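Local coordinates for polycomb protein Pcl (Drosophila melanogaster, PDB 5OQD) that acts as a Polycomb group protein that represses homeotic genes as part of the histone H3-methylating Esc/E(z) complex, at residues B[43-48]-B[72-78]; B[65-70]-B[98-102]; B[155-159]-B[171-175]. All blocks are in the same frame, centred on the assembly; numbering follows the deposited sequence.

Contact 1: B[43-48]-B[72-78]; sequences LQCCKC and VFCCTVC. With ZN (zinc ion), chain L.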
loop_
_atom_site.group_PDB
_atom_site.type_symbol
_atom_site.label_atom_id
_atom_site.label_comp_id
_atom_site.label_asym_id
_atom_site.label_seq_id
_atom_site.Cartn_x
_atom_site.Cartn_y
_atom_site.Cartn_z
ATOM N N LEU B 43 -10.799 -4.566 -0.570
ATOM C CA LEU B 43 -10.499 -3.927 -1.844
ATOM C C LEU B 43 -11.753 -3.327 -2.469
ATOM O O LEU B 43 -12.869 -3.786 -2.216
ATOM C CB LEU B 43 -9.854 -4.926 -2.808
ATOM C CG LEU B 43 -8.476 -5.464 -2.412
ATOM C CD1 LEU B 43 -7.945 -6.412 -3.476
ATOM C CD2 LEU B 43 -7.498 -4.323 -2.167
ATOM N N GLN B 44 -11.560 -2.297 -3.285
ATOM C CA GLN B 44 -12.665 -1.624 -3.953
ATOM C C GLN B 44 -12.659 -1.941 -5.445
ATOM O O GLN B 44 -11.635 -1.780 -6.113
ATOM C CB GLN B 44 -12.579 -0.115 -3.733
ATOM C CG GLN B 44 -13.752 0.676 -4.291
ATOM C CD GLN B 44 -13.569 2.170 -4.116
ATOM O OE1 GLN B 44 -12.443 2.670 -4.084
ATOM N NE2 GLN B 44 -14.676 2.894 -4.001
ATOM N N CYS B 45 -13.794 -2.402 -5.962
ATOM C CA CYS B 45 -13.921 -2.686 -7.387
ATOM C C CYS B 45 -13.692 -1.417 -8.202
ATOM O O CYS B 45 -14.140 -0.336 -7.819
ATOM C CB CYS B 45 -15.296 -3.279 -7.698
ATOM S SG CYS B 45 -15.568 -3.706 -9.442
ATOM N N CYS B 46 -12.920 -1.512 -9.270
ATOM C CA CYS B 46 -12.758 -0.365 -10.141
ATOM C C CYS B 46 -14.019 0.050 -10.901
ATOM O O CYS B 46 -14.270 1.226 -11.062
ATOM C CB CYS B 46 -11.560 -0.528 -11.081
ATOM S SG CYS B 46 -11.517 -2.020 -12.081
ATOM N N LYS B 47 -14.762 -0.906 -11.437
ATOM C CA LYS B 47 -16.017 -0.593 -12.126
ATOM C C LYS B 47 -17.278 -0.164 -11.341
ATOM O O LYS B 47 -17.909 0.821 -11.688
ATOM C CB LYS B 47 -16.337 -1.679 -13.147
ATOM C CG LYS B 47 -15.489 -1.553 -14.398
ATOM C CD LYS B 47 -15.683 -2.718 -15.343
ATOM C CE LYS B 47 -15.096 -2.404 -16.702
ATOM N NZ LYS B 47 -15.349 -3.501 -17.668
ATOM N N CYS B 48 -17.606 -0.881 -10.272
ATOM C CA CYS B 48 -18.820 -0.654 -9.489
ATOM C C CYS B 48 -18.538 0.188 -8.248
ATOM O O CYS B 48 -19.459 0.731 -7.635
ATOM C CB CYS B 48 -19.457 -1.987 -9.086
ATOM S SG CYS B 48 -18.554 -2.916 -7.825
ATOM N N VAL B 72 -5.374 -3.723 -8.261
ATOM C CA VAL B 72 -6.474 -3.317 -9.125
ATOM C C VAL B 72 -7.503 -4.436 -9.134
ATOM O O VAL B 72 -7.220 -5.546 -9.583
ATOM C CB VAL B 72 -6.016 -3.017 -10.562
ATOM C CG1 VAL B 72 -7.221 -2.771 -11.461
ATOM C CG2 VAL B 72 -5.079 -1.823 -10.585
ATOM N N PHE B 73 -8.696 -4.147 -8.627
ATOM C CA PHE B 73 -9.709 -5.181 -8.459
ATOM C C PHE B 73 -10.990 -4.899 -9.234
ATOM O O PHE B 73 -11.472 -3.768 -9.283
ATOM C CB PHE B 73 -10.034 -5.361 -6.974
ATOM C CG PHE B 73 -11.213 -6.255 -6.717
ATOM C CD1 PHE B 73 -11.186 -7.586 -7.097
ATOM C CD2 PHE B 73 -12.347 -5.763 -6.096
ATOM C CE1 PHE B 73 -12.270 -8.407 -6.865
ATOM C CE2 PHE B 73 -13.433 -6.583 -5.858
ATOM C CZ PHE B 73 -13.395 -7.906 -6.242
ATOM N N CYS B 74 -11.530 -5.948 -9.845
ATOM C CA CYS B 74 -12.822 -5.882 -10.509
ATOM C C CYS B 74 -13.616 -7.137 -10.167
ATOM O O CYS B 74 -13.159 -8.253 -10.411
ATOM C CB CYS B 74 -12.655 -5.739 -12.021
ATOM S SG CYS B 74 -14.159 -5.255 -12.899
ATOM N N CYS B 75 -14.801 -6.951 -9.592
ATOM C CA CYS B 75 -15.599 -8.072 -9.102
ATOM C C CYS B 75 -16.213 -8.890 -10.236
ATOM O O CYS B 75 -16.112 -8.526 -11.408
ATOM C CB CYS B 75 -16.705 -7.573 -8.166
ATOM S SG CYS B 75 -18.019 -6.636 -8.986
ATOM N N THR B 76 -16.853 -9.997 -9.869
ATOM C CA THR B 76 -17.469 -10.896 -10.839
ATOM C C THR B 76 -18.675 -10.261 -11.525
ATOM O O THR B 76 -19.000 -10.600 -12.665
ATOM C CB THR B 76 -17.906 -12.215 -10.177
ATOM O OG1 THR B 76 -18.641 -11.931 -8.981
ATOM C CG2 THR B 76 -16.693 -13.059 -9.822
ATOM N N VAL B 77 -19.332 -9.336 -10.834
ATOM C CA VAL B 77 -20.497 -8.659 -11.393
ATOM C C VAL B 77 -20.099 -7.739 -12.541
ATOM O O VAL B 77 -20.733 -7.729 -13.596
ATOM C CB VAL B 77 -21.238 -7.834 -10.322
ATOM C CG1 VAL B 77 -22.524 -7.253 -10.892
ATOM C CG2 VAL B 77 -21.535 -8.698 -9.103
ATOM N N CYS B 78 -19.034 -6.975 -12.333
ATOM C CA CYS B 78 -18.599 -5.978 -13.305
ATOM C C CYS B 78 -17.717 -6.569 -14.401
ATOM O O CYS B 78 -17.530 -5.952 -15.448
ATOM C CB CYS B 78 -17.851 -4.844 -12.599
ATOM S SG CYS B 78 -18.826 -3.938 -11.380
HETATM ZN ZN ZN L . -17.906 -4.437 -9.359
HETATM O O HOH W 1 -9.453 -1.146 -7.987
#
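Phe73, Cys78 and Cys45 bury the most surface where 43-48 meets 72-78, at the second zinc site of the PHD2 finger. The Phe73 ring comes alongside the turn into Cys45. Its CD2 lies 3.7 Å from Cys45 CA, with Cys45 N and the backbone carbon of Gln44 at the ring edge. Phe73 CG lies opposite its own backbone N (chi1 171°), which sets the ring beside Cys45. Phe52 of strand 51-53 adds an edge-to-face contact. The backbone of Phe73 binds too: Cys46 N donates to Phe73 O at 2.7 Å. A water joins Gln44 O to Phe73 N.

Beyond Phe73 the two segments close round one zinc ion. Cys45 and Cys48 supply SG from the first segment, Cys75 and Cys78 from the second. Cys45 SG is 2.5 Å from the zinc, Cys78 SG 2.3 Å. Cys45 SG also accepts from Cys75 N at 3.3 Å and from Cys48 N at 3.6 Å, both fairly straight. Cys78 N donates to Cys75 SG at 3.5 Å. Cys78 CB packs on Lys47 CB at 3.6 Å. The extended Lys47 chain passes Cys74 SG, and its NZ donates to the carbonyls of Pro188 and Glu190.

Four cysteines bind the metal in a pair of CxxC turns. These amide donors would probably disperse thiolate charge, and the zinc itself crosslinks the two segments.

Contact 2: B[65-70]-B[98-102]; sequences LRGDMF and IALYN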
loop_
_atom_site.group_PDB
_atom_site.type_symbol
_atom_site.label_atom_id
_atom_site.label_comp_id
_atom_site.label_asym_id
_atom_site.label_seq_id
_atom_site.Cartn_x
_atom_site.Cartn_y
_atom_site.Cartn_z
ATOM N N LEU B 65 -0.405 -6.883 4.642
ATOM C CA LEU B 65 0.112 -5.938 5.624
ATOM C C LEU B 65 -0.864 -4.780 5.775
ATOM O O LEU B 65 -1.507 -4.376 4.807
ATOM C CB LEU B 65 1.496 -5.423 5.216
ATOM C CG LEU B 65 2.695 -6.290 5.603
ATOM C CD1 LEU B 65 3.937 -5.855 4.843
ATOM C CD2 LEU B 65 2.936 -6.219 7.103
ATOM N N ARG B 66 -0.981 -4.258 6.991
ATOM C CA ARG B 66 -1.947 -3.205 7.270
ATOM C C ARG B 66 -1.615 -1.939 6.488
ATOM O O ARG B 66 -0.546 -1.353 6.661
ATOM C CB ARG B 66 -2.000 -2.910 8.770
ATOM C CG ARG B 66 -3.358 -2.434 9.252
ATOM C CD ARG B 66 -3.440 -2.414 10.768
ATOM N NE ARG B 66 -4.822 -2.307 11.230
ATOM C CZ ARG B 66 -5.464 -1.158 11.410
ATOM N NH1 ARG B 66 -4.849 -0.008 11.168
ATOM N NH2 ARG B 66 -6.721 -1.160 11.832
ATOM N N GLY B 67 -2.532 -1.533 5.616
ATOM C CA GLY B 67 -2.334 -0.360 4.785
ATOM C C GLY B 67 -2.023 -0.716 3.345
ATOM O O GLY B 67 -2.122 0.125 2.452
ATOM N N ASP B 68 -1.687 -1.978 3.108
ATOM C CA ASP B 68 -1.282 -2.410 1.783
ATOM C C ASP B 68 -2.484 -2.798 0.952
ATOM O O ASP B 68 -3.031 -3.877 1.090
ATOM C CB ASP B 68 -0.339 -3.602 1.900
ATOM C CG ASP B 68 0.081 -4.144 0.562
ATOM O OD1 ASP B 68 -0.311 -3.570 -0.460
ATOM O OD2 ASP B 68 0.815 -5.145 0.527
ATOM N N MET B 69 -2.885 -1.894 0.077
ATOM C CA MET B 69 -4.025 -2.109 -0.789
ATOM C C MET B 69 -3.655 -1.950 -2.245
ATOM O O MET B 69 -4.494 -1.602 -3.061
ATOM C CB MET B 69 -5.151 -1.152 -0.435
ATOM C CG MET B 69 -5.881 -1.532 0.833
ATOM S SD MET B 69 -6.742 -0.135 1.567
ATOM C CE MET B 69 -7.837 0.345 0.236
ATOM N N PHE B 70 -2.399 -2.189 -2.578
ATOM C CA PHE B 70 -1.918 -1.840 -3.895
ATOM C C PHE B 70 -2.301 -2.910 -4.896
ATOM O O PHE B 70 -1.480 -3.707 -5.326
ATOM C CB PHE B 70 -0.407 -1.651 -3.867
ATOM C CG PHE B 70 0.036 -0.470 -3.065
ATOM C CD1 PHE B 70 0.259 -0.583 -1.714
ATOM C CD2 PHE B 70 0.231 0.752 -3.666
ATOM C CE1 PHE B 70 0.664 0.503 -0.976
ATOM C CE2 PHE B 70 0.635 1.843 -2.935
ATOM C CZ PHE B 70 0.855 1.718 -1.587
ATOM N N ILE B 98 4.186 1.945 4.366
ATOM C CA ILE B 98 3.687 0.671 4.880
ATOM C C ILE B 98 4.428 0.284 6.157
ATOM O O ILE B 98 3.818 -0.157 7.133
ATOM C CB ILE B 98 3.831 -0.456 3.836
ATOM C CG1 ILE B 98 2.768 -0.313 2.745
ATOM C CG2 ILE B 98 3.716 -1.825 4.493
ATOM C CD1 ILE B 98 2.912 -1.320 1.621
ATOM N N ALA B 99 5.745 0.466 6.144
ATOM C CA ALA B 99 6.579 0.139 7.294
ATOM C C ALA B 99 6.195 0.964 8.518
ATOM O O ALA B 99 5.976 0.419 9.598
ATOM C CB ALA B 99 8.049 0.347 6.956
ATOM N N LEU B 100 6.108 2.278 8.339
ATOM C CA LEU B 100 5.798 3.185 9.439
ATOM C C LEU B 100 4.360 3.033 9.931
ATOM O O LEU B 100 4.065 3.298 11.096
ATOM C CB LEU B 100 6.054 4.632 9.016
ATOM C CG LEU B 100 7.518 5.003 8.764
ATOM C CD1 LEU B 100 7.633 6.415 8.217
ATOM C CD2 LEU B 100 8.330 4.858 10.041
ATOM N N TYR B 101 3.468 2.606 9.042
ATOM C CA TYR B 101 2.059 2.453 9.390
ATOM C C TYR B 101 1.826 1.209 10.240
ATOM O O TYR B 101 1.041 1.232 11.189
ATOM C CB TYR B 101 1.201 2.398 8.123
ATOM C CG TYR B 101 -0.288 2.433 8.377
ATOM C CD1 TYR B 101 -0.918 3.602 8.786
ATOM C CD2 TYR B 101 -1.070 1.300 8.194
ATOM C CE1 TYR B 101 -2.279 3.637 9.013
ATOM C CE2 TYR B 101 -2.433 1.327 8.417
ATOM C CZ TYR B 101 -3.032 2.497 8.827
ATOM O OH TYR B 101 -4.389 2.529 9.052
ATOM N N ASN B 102 2.514 0.125 9.897
ATOM C CA ASN B 102 2.379 -1.133 10.621
ATOM C C ASN B 102 3.128 -1.128 11.949
ATOM O O ASN B 102 2.663 -1.706 12.932
ATOM C CB ASN B 102 2.866 -2.298 9.757
ATOM C CG ASN B 102 1.816 -2.773 8.775
ATOM O OD1 ASN B 102 1.237 -3.847 8.941
ATOM N ND2 ASN B 102 1.555 -1.972 7.749
#
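Leu65 opens a type II beta turn that runs to Asp68 and rests on Ile98 and Asn102 of helix 92-104, probably the first helix of the winged-helix domain. The turn belongs to the PHD2 finger, so the contact probably joins the two domains. Leu65 CD1 meets Ile98 CG2 at 4.1 Å. Its CD2 comes 3.4 Å from Asn102 OD1, the two side chains crossing at about a right angle. Asn102 CG stands beside its own backbone N (chi1 -82°), which brings the amide to the Arg66 backbone. Arg66 N donates to Asn102 OD1 at 3.0 Å, on a lone pair but with a bent N-H (137°). The approach of Asn102 ND2 to Arg66 O is too short to trust. ND2 also donates to Ile98 O at 3.0 Å; with the bond at OD1 this sets the turn of the amide. The extended Arg66 side chain passes Tyr101, their flat groups 19° apart. Both reach Asp39, Arg66 by a salt bridge and Tyr101 by a hydrogen bond. Asp68 OD1 accepts from Phe70 N in an Asx turn and pairs with Arg87. Phe70 and Ile98 run alongside in opposite directions, with Phe70 CE1 3.9 Å from Ile98 CD1.

Contact 3: B[155-159]-B[171-175]; sequences SDRFV and YALRH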
loop_
_atom_site.group_PDB
_atom_site.type_symbol
_atom_site.label_atom_id
_atom_site.label_comp_id
_atom_site.label_asym_id
_atom_site.label_seq_id
_atom_site.Cartn_x
_atom_site.Cartn_y
_atom_site.Cartn_z
ATOM N N SER B 155 9.150 14.619 2.480
ATOM C CA SER B 155 9.059 15.298 3.768
ATOM C C SER B 155 7.633 15.667 4.164
ATOM O O SER B 155 7.337 15.865 5.341
ATOM C CB SER B 155 9.946 16.546 3.779
ATOM O OG SER B 155 11.299 16.210 3.530
ATOM N N ASP B 156 6.755 15.757 3.170
ATOM C CA ASP B 156 5.354 16.074 3.406
ATOM C C ASP B 156 4.644 14.937 4.137
ATOM O O ASP B 156 3.740 15.174 4.938
ATOM C CB ASP B 156 4.650 16.380 2.082
ATOM C CG ASP B 156 4.853 15.290 1.047
ATOM O OD1 ASP B 156 6.010 15.082 0.624
ATOM O OD2 ASP B 156 3.855 14.651 0.648
ATOM N N ARG B 157 5.043 13.710 3.873
ATOM C CA ARG B 157 4.478 12.563 4.549
ATOM C C ARG B 157 5.282 12.079 5.726
ATOM O O ARG B 157 4.775 11.465 6.605
ATOM C CB ARG B 157 4.340 11.406 3.588
ATOM C CG ARG B 157 3.750 11.781 2.261
ATOM C CD ARG B 157 2.880 10.675 1.725
ATOM N NE ARG B 157 2.899 10.604 0.277
ATOM C CZ ARG B 157 2.694 9.489 -0.394
ATOM N NH1 ARG B 157 2.437 8.375 0.245
ATOM N NH2 ARG B 157 2.727 9.500 -1.699
ATOM N N PHE B 158 6.562 12.353 5.724
ATOM C CA PHE B 158 7.445 11.853 6.775
ATOM C C PHE B 158 8.152 12.964 7.550
ATOM O O PHE B 158 8.783 13.841 6.958
ATOM C CB PHE B 158 8.495 10.915 6.178
ATOM C CG PHE B 158 7.923 9.833 5.307
ATOM C CD1 PHE B 158 7.032 8.909 5.824
ATOM C CD2 PHE B 158 8.289 9.731 3.975
ATOM C CE1 PHE B 158 6.507 7.909 5.025
ATOM C CE2 PHE B 158 7.769 8.732 3.170
ATOM C CZ PHE B 158 6.874 7.820 3.697
ATOM N N VAL B 159 8.042 12.925 8.874
ATOM C CA VAL B 159 8.816 13.819 9.728
ATOM C C VAL B 159 10.156 13.185 10.059
ATOM O O VAL B 159 10.235 11.987 10.325
ATOM C CB VAL B 159 8.101 14.143 11.051
ATOM C CG1 VAL B 159 9.004 14.977 11.952
ATOM C CG2 VAL B 159 6.805 14.853 10.793
ATOM N N TYR B 171 12.327 8.712 12.105
ATOM C CA TYR B 171 11.276 9.073 11.172
ATOM C C TYR B 171 9.898 8.672 11.665
ATOM O O TYR B 171 9.747 7.738 12.430
ATOM C CB TYR B 171 11.546 8.463 9.802
ATOM C CG TYR B 171 12.808 8.980 9.171
ATOM C CD1 TYR B 171 12.816 10.174 8.481
ATOM C CD2 TYR B 171 13.995 8.282 9.281
ATOM C CE1 TYR B 171 13.970 10.656 7.912
ATOM C CE2 TYR B 171 15.152 8.756 8.714
ATOM C CZ TYR B 171 15.131 9.943 8.031
ATOM O OH TYR B 171 16.281 10.416 7.465
ATOM N N ALA B 172 8.896 9.405 11.214
ATOM C CA ALA B 172 7.513 9.136 11.573
ATOM C C ALA B 172 6.580 9.748 10.539
ATOM O O ALA B 172 6.939 10.711 9.862
ATOM C CB ALA B 172 7.204 9.681 12.958
ATOM N N LEU B 173 5.387 9.178 10.413
ATOM C CA LEU B 173 4.366 9.754 9.551
ATOM C C LEU B 173 3.934 11.098 10.119
ATOM O O LEU B 173 3.696 11.220 11.321
ATOM C CB LEU B 173 3.165 8.815 9.426
ATOM C CG LEU B 173 3.380 7.496 8.682
ATOM C CD1 LEU B 173 2.159 6.599 8.831
ATOM C CD2 LEU B 173 3.676 7.754 7.218
ATOM N N ARG B 174 3.847 12.110 9.262
ATOM C CA ARG B 174 3.454 13.438 9.714
ATOM C C ARG B 174 1.985 13.446 10.109
ATOM O O ARG B 174 1.547 14.270 10.910
ATOM C CB ARG B 174 3.730 14.485 8.634
ATOM C CG ARG B 174 3.676 15.915 9.143
ATOM C CD ARG B 174 4.113 16.907 8.084
ATOM N NE ARG B 174 5.485 16.678 7.639
ATOM C CZ ARG B 174 6.562 17.144 8.262
ATOM N NH1 ARG B 174 6.433 17.863 9.368
ATOM N NH2 ARG B 174 7.770 16.888 7.781
ATOM N N HIS B 175 1.232 12.510 9.545
ATOM C CA HIS B 175 -0.190 12.396 9.829
ATOM C C HIS B 175 -0.588 10.932 9.998
ATOM O O HIS B 175 0.194 10.029 9.703
ATOM C CB HIS B 175 -1.002 13.066 8.722
ATOM C CG HIS B 175 -0.630 14.499 8.495
ATOM N ND1 HIS B 175 -1.190 15.536 9.210
ATOM C CD2 HIS B 175 0.261 15.065 7.647
ATOM C CE1 HIS B 175 -0.669 16.680 8.805
ATOM N NE2 HIS B 175 0.215 16.423 7.857
HETATM O O HOH W 2 1.818 11.913 6.863
#
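Strands 158-161 and 170-173 run antiparallel, with Val159 and Ala172 as a hydrogen-bonded pair. Val159 N donates to Ala172 O at 2.7 Å, and Ala172 N returns a bond to Val159 O at 3.0 Å. Phe158 and Leu173 form the next, non-hydrogen-bonded pair. Past this pair Arg174 N donates to Arg157 O at 2.9 Å. A water also donates to Arg157 O and accepts from His175 N, so it bridges the two chains beyond the last pair.

Val159 and Ala172 share one face of the sheet. Arg174 lies across this side, with CG anti to the backbone N (chi1 -166°) and a bend at chi3 (-60°) that folds the chain back over the first segment. Its guanidinium lies flat against Val159: CG2 of Val159 is over the centre of the plane, 3.4 Å from Arg174 CZ. The same group is held at its edge. Arg174 NH2 donates to Ser155 O at 2.7 Å within the guanidinium plane, and NE adds a weak bond to that oxygen. A further weak bond runs from NH2 to Phe158 O. The turn after the helix 140-153 is thus tied to the strand end through its carbonyls.

Phe158 and Leu173 lie side by side, pointing the same way. Phe158 CE1 is 3.6 Å from Leu173 CD2, and both side chains rest on Leu100 of the helix 92-104. Tyr171 packs against Leu114, Ile118 and Leu151.

With strand 112-113 on the far side of 170-173, the sheet order and helices 92-104, 114-125 and 140-153 fit a winged-helix domain. The hairpin 158-161/170-173 is consistent with its wing, an element often used in DNA binding.

Contact 1 is buried, contact 2 partly buried and near the chain's centre, and contact 3 a surface contact. Contacts 1 and 3 lie on opposite sides of that centre, with nearest atoms about 16 Å apart. Contact 2 sits between them and touches both. Met69 O meets Leu43 CD2 on the finger side. On the other side Leu100 packs against Phe158, Tyr171 and Leu173, so helix 92-104 serves contacts 2 and 3 alike. The chemistry changes along the way. A metal site closes contact 1. An asparagine amide and apolar side chains carry the probable domain junction of contact 2. In contact 3 strand pairing is supplemented by an arginine gripping backbone carbonyls.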